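Long-range contacts in peroxidase (Cellulomonas bogoriensis 69B4 = DSM 16987, PDB 6QZO), which binds heme b and probably oxidises substrates at the expense of hydrogen peroxide: residues 138-144 / 359-364; 213-217 / 330-334; 252-256 / 350-355. One frame throughout, in Å; residues are numbered along the deposited sequence.

Interaction 1 (138-144 / 359-364); sequences WCDGDVV and VGSAVF
Val144 lies over one face of the Phe364 ring. Its CG1 methyl sits 3.5 Å from the ring centroid and only 11° off the ring normal, a CH-pi contact. CG1 takes the place between the backbone N and the carbonyl carbon (chi1 62°), and this turns the methyl onto the ring. Phe364 points at the 138-144 segment and presents its ring face to Val144. The carbonyl of Gly141 approaches the same ring obliquely, with O 3.3 Å from Phe364 CE1. Gly141 has backbone angles at which a CB would press on the carbonyl O of the residue before, and it would also lie close to Phe364 CZ.

Farther along, the contact becomes polar. Asp140 N donates to Ser361 O at 3.1 Å, and the donor is tilted 26° from the carbonyl plane. Cys139 CA adds a CA-H...O contact to the same oxygen. In return, Ser361 N points at the sulfur, with Cys139 SG as acceptor at 3.6 Å. Ser361 OG is bonded to Arg234. Trp138 brings its CB to Gly360 CA, while its ring makes a cation-pi contact with Arg235 on strand 229-238.

The contact joins the N-terminal and C-terminal family regions of the DyP peroxidase. Strand 356-366 is an outermost strand of its sheet within this chain, and the loop leading into strand 143-149 runs along it. The amide bond of Asp140 to Ser361 O is the firmer polar link, and the long bond to sulfur probably adds less; the Val144 end depends on apolar and CH-pi packing.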
loop_
_atom_site.group_PDB
_atom_site.type_symbol
_atom_site.label_atom_id
_atom_site.label_comp_id
_atom_site.label_asym_id
_atom_site.label_seq_id
_atom_site.Cartn_x
_atom_site.Cartn_y
_atom_site.Cartn_z
ATOM N N TRP A 138 12.014 14.183 0.507
ATOM C CA TRP A 138 11.250 13.693 -0.677
ATOM C C TRP A 138 11.862 14.258 -1.971
ATOM O O TRP A 138 11.209 14.169 -3.020
ATOM C CB TRP A 138 9.763 14.061 -0.565
ATOM C CG TRP A 138 9.031 13.426 0.574
ATOM C CD1 TRP A 138 8.349 14.083 1.554
ATOM C CD2 TRP A 138 8.840 12.021 0.822
ATOM N NE1 TRP A 138 7.783 13.187 2.420
ATOM C CE2 TRP A 138 8.066 11.916 2.001
ATOM C CE3 TRP A 138 9.250 10.848 0.183
ATOM C CZ2 TRP A 138 7.709 10.687 2.552
ATOM C CZ3 TRP A 138 8.888 9.632 0.718
ATOM C CH2 TRP A 138 8.146 9.552 1.897
ATOM N N CYS A 139 13.073 14.817 -1.892
ATOM C CA CYS A 139 13.736 15.524 -3.014
ATOM C C CYS A 139 14.990 14.773 -3.468
ATOM O O CYS A 139 15.613 14.083 -2.632
ATOM C CB CYS A 139 14.098 16.948 -2.632
ATOM S SG CYS A 139 12.646 17.999 -2.433
ATOM N N ASP A 140 15.335 14.945 -4.753
ATOM C CA ASP A 140 16.625 14.555 -5.376
ATOM C C ASP A 140 16.822 13.032 -5.234
ATOM O O ASP A 140 15.821 12.306 -5.172
ATOM C CB ASP A 140 17.785 15.348 -4.767
ATOM C CG ASP A 140 17.574 16.847 -4.727
ATOM O OD1 ASP A 140 16.898 17.390 -5.627
ATOM O OD2 ASP A 140 18.050 17.446 -3.749
ATOM N N GLY A 141 18.071 12.579 -5.218
ATOM C CA GLY A 141 18.491 11.179 -5.375
ATOM C C GLY A 141 19.491 11.040 -6.521
ATOM O O GLY A 141 19.226 11.575 -7.576
ATOM N N ASP A 142 20.598 10.336 -6.295
ATOM C CA ASP A 142 21.629 10.014 -7.312
ATOM C C ASP A 142 21.043 9.037 -8.332
ATOM O O ASP A 142 21.381 9.151 -9.512
ATOM C CB ASP A 142 22.881 9.419 -6.672
ATOM C CG ASP A 142 23.612 10.405 -5.772
ATOM O OD1 ASP A 142 23.472 11.603 -6.001
ATOM O OD2 ASP A 142 24.319 9.970 -4.868
ATOM N N VAL A 143 20.169 8.122 -7.902
ATOM C CA VAL A 143 19.557 7.131 -8.834
ATOM C C VAL A 143 18.167 6.774 -8.314
ATOM O O VAL A 143 17.939 6.901 -7.106
ATOM C CB VAL A 143 20.465 5.902 -9.012
ATOM C CG1 VAL A 143 20.663 5.177 -7.693
ATOM C CG2 VAL A 143 19.948 4.953 -10.077
ATOM N N VAL A 144 17.279 6.366 -9.209
ATOM C CA VAL A 144 15.893 5.980 -8.856
ATOM C C VAL A 144 15.549 4.683 -9.573
ATOM O O VAL A 144 15.913 4.538 -10.750
ATOM C CB VAL A 144 14.886 7.067 -9.232
ATOM C CG1 VAL A 144 14.880 7.320 -10.743
ATOM C CG2 VAL A 144 13.486 6.729 -8.718
ATOM N N VAL A 359 5.480 18.844 -2.166
ATOM C CA VAL A 359 6.317 18.567 -0.956
ATOM C C VAL A 359 7.583 17.789 -1.347
ATOM O O VAL A 359 8.447 17.623 -0.467
ATOM C CB VAL A 359 5.511 17.864 0.150
ATOM C CG1 VAL A 359 4.408 18.780 0.664
ATOM C CG2 VAL A 359 4.933 16.526 -0.292
ATOM N N GLY A 360 7.720 17.393 -2.612
ATOM C CA GLY A 360 8.904 16.677 -3.114
ATOM C C GLY A 360 9.124 16.921 -4.592
ATOM O O GLY A 360 8.122 16.982 -5.322
ATOM N N SER A 361 10.393 17.036 -5.007
ATOM C CA SER A 361 10.797 17.267 -6.417
ATOM C C SER A 361 12.093 16.516 -6.716
ATOM O O SER A 361 13.106 16.694 -5.965
ATOM C CB SER A 361 10.957 18.729 -6.725
ATOM O OG SER A 361 10.897 18.933 -8.143
ATOM N N ALA A 362 12.091 15.720 -7.795
ATOM C CA ALA A 362 13.289 15.012 -8.273
ATOM C C ALA A 362 13.281 14.960 -9.799
ATOM O O ALA A 362 12.198 14.712 -10.393
ATOM C CB ALA A 362 13.309 13.651 -7.668
ATOM N N VAL A 363 14.454 15.186 -10.396
ATOM C CA VAL A 363 14.667 15.097 -11.866
ATOM C C VAL A 363 15.702 14.011 -12.118
ATOM O O VAL A 363 16.698 13.981 -11.380
ATOM C CB VAL A 363 15.114 16.449 -12.452
ATOM C CG1 VAL A 363 15.193 16.395 -13.957
ATOM C CG2 VAL A 363 14.195 17.567 -11.992
ATOM N N PHE A 364 15.451 13.158 -13.111
ATOM C CA PHE A 364 16.343 12.034 -13.496
ATOM C C PHE A 364 16.432 11.954 -15.017
ATOM O O PHE A 364 15.448 12.290 -15.722
ATOM C CB PHE A 364 15.829 10.702 -12.951
ATOM C CG PHE A 364 15.671 10.697 -11.456
ATOM C CD1 PHE A 364 16.740 10.408 -10.633
ATOM C CD2 PHE A 364 14.458 11.016 -10.875
ATOM C CE1 PHE A 364 16.594 10.423 -9.253
ATOM C CE2 PHE A 364 14.326 11.027 -9.500
ATOM C CZ PHE A 364 15.383 10.731 -8.695
#

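Interaction 2 (213-217 / 330-334); sequences DLLWH and TYQRD
Leu214 O is gripped by two donors. Arg333 N reaches it at 3.2 Å, from above the carbonyl plane rather than on a lone pair. Gln338 NE2, on helix 335-338, supplies the second bond. One residue earlier, Asp213 O accepts the shortest bond of the contact, from Arg333 NE at 2.8 Å. This bond is nearly straight, with an N-H...O angle of 163°, and the oxygen lies in the guanidinium plane at its edge. The arginine chain leaves the backbone extended, with CG anti to the N (chi1 -173°), and bends at chi3, which brings NE back to the carbonyl. On the way its CG passes 4.0 Å from His217 CA. The Asp213 carboxylate is 5.0 Å from the guanidinium, measured from OD2 to Arg333 NH2; it forms its salt bridge with Arg301.

The segments meet where strand 323-332 of the C-terminal antiparallel sheet ends and a short helix begins. Asp334 is the N-cap of that helix, its OD1 accepting from Ala337 N. The loop 213-217 runs past this strand end.

Apolar packing completes the join. Leu215 CD1 rests 3.6 Å from Tyr331 CB, the two side chains lying side by side and pointing the same way. The tyrosine hydroxyl is bonded to Gln146, on a strand of the N-terminal sheet. Leu215 CD2 lies over one face of Trp216, 3.4 Å above the ring plane and toward its rim.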
loop_
_atom_site.group_PDB
_atom_site.type_symbol
_atom_site.label_atom_id
_atom_site.label_comp_id
_atom_site.label_asym_id
_atom_site.label_seq_id
_atom_site.Cartn_x
_atom_site.Cartn_y
_atom_site.Cartn_z
ATOM N N ASP A 213 8.674 12.023 -30.652
ATOM C CA ASP A 213 9.826 12.962 -30.551
ATOM C C ASP A 213 9.695 13.842 -29.297
ATOM O O ASP A 213 10.714 14.468 -28.919
ATOM C CB ASP A 213 9.955 13.817 -31.815
ATOM C CG ASP A 213 8.774 14.744 -32.042
ATOM O OD1 ASP A 213 7.640 14.228 -32.219
ATOM O OD2 ASP A 213 8.989 15.976 -32.017
ATOM N N LEU A 214 8.504 13.915 -28.687
ATOM C CA LEU A 214 8.254 14.736 -27.472
ATOM C C LEU A 214 8.484 13.919 -26.196
ATOM O O LEU A 214 8.429 14.521 -25.110
ATOM C CB LEU A 214 6.823 15.284 -27.518
ATOM C CG LEU A 214 6.506 16.203 -28.695
ATOM C CD1 LEU A 214 5.093 16.769 -28.590
ATOM C CD2 LEU A 214 7.519 17.338 -28.793
ATOM N N LEU A 215 8.747 12.619 -26.317
ATOM C CA LEU A 215 9.009 11.706 -25.178
ATOM C C LEU A 215 10.450 11.198 -25.229
ATOM O O LEU A 215 11.160 11.266 -24.198
ATOM C CB LEU A 215 8.023 10.536 -25.268
ATOM C CG LEU A 215 8.225 9.422 -24.242
ATOM C CD1 LEU A 215 8.079 9.984 -22.845
ATOM C CD2 LEU A 215 7.255 8.279 -24.482
ATOM N N TRP A 216 10.841 10.672 -26.386
ATOM C CA TRP A 216 12.081 9.881 -26.596
ATOM C C TRP A 216 13.185 10.779 -27.169
ATOM O O TRP A 216 12.910 11.500 -28.148
ATOM C CB TRP A 216 11.788 8.712 -27.534
ATOM C CG TRP A 216 10.761 7.726 -27.058
ATOM C CD1 TRP A 216 9.680 7.286 -27.765
ATOM C CD2 TRP A 216 10.747 6.999 -25.813
ATOM N NE1 TRP A 216 8.996 6.342 -27.050
ATOM C CE2 TRP A 216 9.627 6.142 -25.852
ATOM C CE3 TRP A 216 11.567 6.974 -24.679
ATOM C CZ2 TRP A 216 9.301 5.288 -24.794
ATOM C CZ3 TRP A 216 11.255 6.124 -23.639
ATOM C CH2 TRP A 216 10.129 5.300 -23.692
ATOM N N HIS A 217 14.377 10.730 -26.570
ATOM C CA HIS A 217 15.631 11.321 -27.105
ATOM C C HIS A 217 16.091 10.441 -28.272
ATOM O O HIS A 217 16.152 9.208 -28.090
ATOM C CB HIS A 217 16.664 11.417 -25.973
ATOM C CG HIS A 217 17.863 12.255 -26.259
ATOM N ND1 HIS A 217 19.014 11.744 -26.857
ATOM C CD2 HIS A 217 18.118 13.548 -25.964
ATOM C CE1 HIS A 217 19.922 12.700 -26.927
ATOM N NE2 HIS A 217 19.395 13.828 -26.400
ATOM N N THR A 330 6.208 12.320 -14.447
ATOM C CA THR A 330 6.114 12.709 -15.886
ATOM C C THR A 330 7.394 12.295 -16.619
ATOM O O THR A 330 8.461 12.296 -16.001
ATOM C CB THR A 330 5.835 14.202 -16.072
ATOM O OG1 THR A 330 7.032 14.915 -15.763
ATOM C CG2 THR A 330 4.699 14.714 -15.209
ATOM N N TYR A 331 7.247 11.943 -17.892
ATOM C CA TYR A 331 8.341 11.607 -18.833
ATOM C C TYR A 331 8.254 12.522 -20.059
ATOM O O TYR A 331 7.151 12.728 -20.582
ATOM C CB TYR A 331 8.261 10.146 -19.256
ATOM C CG TYR A 331 8.485 9.168 -18.136
ATOM C CD1 TYR A 331 9.763 8.863 -17.704
ATOM C CD2 TYR A 331 7.420 8.527 -17.530
ATOM C CE1 TYR A 331 9.980 7.968 -16.676
ATOM C CE2 TYR A 331 7.617 7.639 -16.494
ATOM C CZ TYR A 331 8.904 7.355 -16.067
ATOM O OH TYR A 331 9.111 6.437 -15.074
ATOM N N GLN A 332 9.401 13.048 -20.489
ATOM C CA GLN A 332 9.515 14.001 -21.629
ATOM C C GLN A 332 10.963 14.000 -22.143
ATOM O O GLN A 332 11.868 13.643 -21.355
ATOM C CB GLN A 332 9.046 15.387 -21.176
ATOM C CG GLN A 332 9.779 15.932 -19.958
ATOM C CD GLN A 332 9.263 15.379 -18.649
ATOM O OE1 GLN A 332 8.069 15.430 -18.354
ATOM N NE2 GLN A 332 10.169 14.860 -17.845
ATOM N N ARG A 333 11.188 14.380 -23.405
ATOM C CA ARG A 333 12.554 14.442 -24.000
ATOM C C ARG A 333 13.416 15.405 -23.170
ATOM O O ARG A 333 14.540 15.027 -22.840
ATOM C CB ARG A 333 12.509 14.867 -25.474
ATOM C CG ARG A 333 13.854 14.788 -26.190
ATOM C CD ARG A 333 13.866 15.371 -27.602
ATOM N NE ARG A 333 12.730 16.189 -28.030
ATOM C CZ ARG A 333 12.609 17.515 -27.882
ATOM N NH1 ARG A 333 13.567 18.233 -27.315
ATOM N NH2 ARG A 333 11.523 18.121 -28.320
ATOM N N ASP A 334 12.882 16.584 -22.822
ATOM C CA ASP A 334 13.658 17.715 -22.243
ATOM C C ASP A 334 12.805 18.417 -21.179
ATOM O O ASP A 334 11.808 19.059 -21.545
ATOM C CB ASP A 334 14.134 18.656 -23.358
ATOM C CG ASP A 334 14.937 19.869 -22.908
ATOM O OD1 ASP A 334 14.885 20.217 -21.705
ATOM O OD2 ASP A 334 15.597 20.476 -23.774
#

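Interaction 3 (252-256 / 350-355); sequences EATIG and DLLNEW. With HEM (protoporphyrin IX containing Fe), chain I.
Thr254 meets Leu351, Leu352 and Trp355 with its two branches. From CB the side chain divides. CG2 stands anti to the backbone N and points into the 3-10 turn 351-354. It comes 3.6 Å from Leu352 N, and it also touches the CB atoms of Leu351 and Leu352. OG1 lies beside the backbone N (chi1 -69°). From there it bonds back to Ala250 O, one turn earlier in helix 248-255, and also lies 3.5 Å from Trp355 CZ3, oblique to the ring. The hydroxyl thus has a polar partner in its own helix while it packs against the indole. A glycine in place of Thr254 would probably open a gap against Leu352 and Trp355 and leave Ala250 O without its hydroxyl partner.

Leu351 points toward the helix, and its CD1 packs 4.0 Å from Ala253 O. No hydrogen bond joins the two segments; the contact is made by packing alone.

Next to Thr254, Ile255 turns to the heme. Its CD1 meets Leu352 CD1 at 4.0 Å, the two side chains crossing at a slant. Ile255 CG2 lies 3.9 Å from the heme methyl CMA. Leu352 sends its other methyl, CD2, to heme C2B at 3.6 Å. The two residues therefore form neighbouring parts of the pocket wall.

Asp350 starts the turn. Its OD1 accepts from Leu352 N at 3.1 Å, an Asx turn, and the donor comes from above the carboxylate plane. Its OD2 accepts from His292 ND1. His292 is the axial ligand of the heme iron, so Asp350 is a second-shell residue and probably orients the imidazole. This aspartate-histidine-iron arrangement is typical of the proximal side of heme peroxidases.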
loop_
_atom_site.group_PDB
_atom_site.type_symbol
_atom_site.label_atom_id
_atom_site.label_comp_id
_atom_site.label_asym_id
_atom_site.label_seq_id
_atom_site.Cartn_x
_atom_site.Cartn_y
_atom_site.Cartn_z
ATOM N N GLU A 252 -15.474 21.447 -9.760
ATOM C CA GLU A 252 -15.500 21.267 -11.230
ATOM C C GLU A 252 -14.919 22.523 -11.890
ATOM O O GLU A 252 -14.108 22.375 -12.825
ATOM C CB GLU A 252 -16.918 20.927 -11.679
ATOM C CG GLU A 252 -17.337 19.540 -11.221
ATOM C CD GLU A 252 -18.728 19.097 -11.627
ATOM O OE1 GLU A 252 -19.569 19.984 -11.868
ATOM O OE2 GLU A 252 -18.960 17.873 -11.717
ATOM N N ALA A 253 -15.272 23.702 -11.390
ATOM C CA ALA A 253 -14.758 24.989 -11.910
ATOM C C ALA A 253 -13.228 25.029 -11.747
ATOM O O ALA A 253 -12.562 25.564 -12.656
ATOM C CB ALA A 253 -15.430 26.152 -11.232
ATOM N N THR A 254 -12.714 24.467 -10.639
ATOM C CA THR A 254 -11.278 24.470 -10.254
ATOM C C THR A 254 -10.452 23.778 -11.347
ATOM O O THR A 254 -9.382 24.288 -11.692
ATOM C CB THR A 254 -11.060 23.819 -8.881
ATOM O OG1 THR A 254 -11.609 24.662 -7.871
ATOM C CG2 THR A 254 -9.593 23.616 -8.545
ATOM N N ILE A 255 -10.965 22.672 -11.881
ATOM C CA ILE A 255 -10.283 21.818 -12.894
ATOM C C ILE A 255 -10.677 22.255 -14.306
ATOM O O ILE A 255 -9.786 22.273 -15.167
ATOM C CB ILE A 255 -10.613 20.335 -12.642
ATOM C CG1 ILE A 255 -10.076 19.870 -11.287
ATOM C CG2 ILE A 255 -10.116 19.453 -13.789
ATOM C CD1 ILE A 255 -8.582 19.978 -11.127
ATOM N N GLY A 256 -11.963 22.543 -14.522
ATOM C CA GLY A 256 -12.579 22.803 -15.835
ATOM C C GLY A 256 -13.249 21.564 -16.413
ATOM O O GLY A 256 -13.619 21.613 -17.593
ATOM N N ASP A 350 -3.239 29.137 -10.965
ATOM C CA ASP A 350 -4.026 27.880 -11.062
ATOM C C ASP A 350 -4.921 27.795 -9.819
ATOM O O ASP A 350 -4.375 27.827 -8.712
ATOM C CB ASP A 350 -3.108 26.659 -11.202
ATOM C CG ASP A 350 -3.857 25.357 -11.412
ATOM O OD1 ASP A 350 -5.103 25.386 -11.441
ATOM O OD2 ASP A 350 -3.192 24.311 -11.522
ATOM N N LEU A 351 -6.242 27.695 -9.995
ATOM C CA LEU A 351 -7.210 27.610 -8.863
ATOM C C LEU A 351 -6.854 26.413 -7.963
ATOM O O LEU A 351 -6.988 26.523 -6.735
ATOM C CB LEU A 351 -8.624 27.477 -9.428
ATOM C CG LEU A 351 -9.220 28.745 -10.043
ATOM C CD1 LEU A 351 -10.601 28.433 -10.604
ATOM C CD2 LEU A 351 -9.286 29.889 -9.027
ATOM N N LEU A 352 -6.382 25.321 -8.565
ATOM C CA LEU A 352 -6.027 24.041 -7.900
ATOM C C LEU A 352 -4.920 24.248 -6.851
ATOM O O LEU A 352 -4.881 23.464 -5.880
ATOM C CB LEU A 352 -5.576 23.050 -8.977
ATOM C CG LEU A 352 -5.279 21.632 -8.492
ATOM C CD1 LEU A 352 -6.512 20.998 -7.877
ATOM C CD2 LEU A 352 -4.769 20.762 -9.614
ATOM N N ASN A 353 -4.055 25.251 -7.035
ATOM C CA ASN A 353 -2.939 25.554 -6.094
ATOM C C ASN A 353 -3.467 25.838 -4.689
ATOM O O ASN A 353 -2.643 25.786 -3.763
ATOM C CB ASN A 353 -2.105 26.762 -6.541
ATOM C CG ASN A 353 -1.200 26.444 -7.704
ATOM O OD1 ASN A 353 -0.842 25.286 -7.929
ATOM N ND2 ASN A 353 -0.834 27.463 -8.457
ATOM N N GLU A 354 -4.760 26.174 -4.533
ATOM C CA GLU A 354 -5.339 26.510 -3.205
ATOM C C GLU A 354 -5.544 25.234 -2.369
ATOM O O GLU A 354 -5.672 25.367 -1.146
ATOM C CB GLU A 354 -6.631 27.313 -3.376
ATOM C CG GLU A 354 -7.228 27.826 -2.058
ATOM C CD GLU A 354 -8.309 28.893 -2.229
ATOM O OE1 GLU A 354 -8.390 29.494 -3.353
ATOM O OE2 GLU A 354 -9.072 29.151 -1.250
ATOM N N TRP A 355 -5.568 24.053 -2.996
ATOM C CA TRP A 355 -5.912 22.757 -2.334
ATOM C C TRP A 355 -4.852 21.677 -2.596
ATOM O O TRP A 355 -5.057 20.544 -2.162
ATOM C CB TRP A 355 -7.311 22.309 -2.767
ATOM C CG TRP A 355 -8.321 23.356 -2.411
ATOM C CD1 TRP A 355 -8.762 23.671 -1.160
ATOM C CD2 TRP A 355 -8.901 24.326 -3.297
ATOM N NE1 TRP A 355 -9.601 24.749 -1.209
ATOM C CE2 TRP A 355 -9.715 25.167 -2.511
ATOM C CE3 TRP A 355 -8.821 24.554 -4.674
ATOM C CZ2 TRP A 355 -10.436 26.227 -3.052
ATOM C CZ3 TRP A 355 -9.553 25.588 -5.215
ATOM C CH2 TRP A 355 -10.346 26.409 -4.417
HETATM C CHA HEM I . -4.908 17.657 -16.315
HETATM C CHB HEM I . -5.407 16.839 -11.599
HETATM C CHC HEM I . -0.963 18.574 -10.840
HETATM C CHD HEM I . -0.308 19.006 -15.597
HETATM C C1A HEM I . -5.424 17.319 -15.095
HETATM C C2A HEM I . -6.774 16.916 -14.876
HETATM C C3A HEM I . -6.911 16.702 -13.543
HETATM C C4A HEM I . -5.652 16.937 -12.949
HETATM C CMA HEM I . -8.163 16.270 -12.803
HETATM C CAA HEM I . -7.877 16.807 -15.914
HETATM C CBA HEM I . -7.966 15.433 -16.577
HETATM C CGA HEM I . -6.806 15.253 -17.501
HETATM O O1A HEM I . -5.778 14.688 -17.033
HETATM O O2A HEM I . -6.875 15.673 -18.691
HETATM C C1B HEM I . -4.223 17.258 -11.005
HETATM C C2B HEM I . -4.029 17.200 -9.599
HETATM C C3B HEM I . -2.769 17.696 -9.364
HETATM C C4B HEM I . -2.237 18.052 -10.686
HETATM C CMB HEM I . -5.028 16.670 -8.574
HETATM C CAB HEM I . -1.994 17.809 -8.113
HETATM C CBB HEM I . -2.337 17.213 -6.972
HETATM C C1C HEM I . -0.380 18.836 -12.058
HETATM C C2C HEM I . 0.912 19.337 -12.212
HETATM C C3C HEM I . 1.142 19.483 -13.560
HETATM C C4C HEM I . -0.062 19.044 -14.242
HETATM C CMC HEM I . 1.919 19.690 -11.152
HETATM C CAC HEM I . 2.481 20.002 -13.945
HETATM C CBC HEM I . 2.906 20.203 -15.162
HETATM C C1D HEM I . -1.549 18.665 -16.170
HETATM C C2D HEM I . -1.772 18.675 -17.628
HETATM C C3D HEM I . -3.054 18.321 -17.829
HETATM C C4D HEM I . -3.599 18.082 -16.481
HETATM C CMD HEM I . -0.815 19.044 -18.749
HETATM C CAD HEM I . -3.767 18.194 -19.181
HETATM C CBD HEM I . -4.411 19.536 -19.586
HETATM C CGD HEM I . -5.105 19.552 -20.943
HETATM O O1D HEM I . -4.443 19.666 -21.997
HETATM O O2D HEM I . -6.364 19.487 -21.040
HETATM N NA HEM I . -4.753 17.326 -13.908
HETATM N NB HEM I . -3.148 17.771 -11.605
HETATM N NC HEM I . -0.969 18.667 -13.276
HETATM N ND HEM I . -2.675 18.302 -15.540
HETATM FE FE HEM I . -2.940 18.095 -13.678
#

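How the interactions relate
Interactions 1 and 2 both reach the C-terminal antiparallel sheet, through strands 356-366 and 323-332. Their centres are about 18 Å apart, and their nearest atoms about 6 Å. Interaction 3 lies farther out, beside the heme, its centre about 26 Å from that of interaction 1 and about 27 Å from that of interaction 2. Along the chain, interaction 1 spans the other two. Interactions 2 and 3 alternate, in the order 213-217, 252-256, 330-334, 350-355. Residues 350-355 lead almost directly into 359-364, so the turn at the heme runs on into the strand of interaction 1. That short connection links the proximal heme pocket with the join between the N-terminal and C-terminal regions.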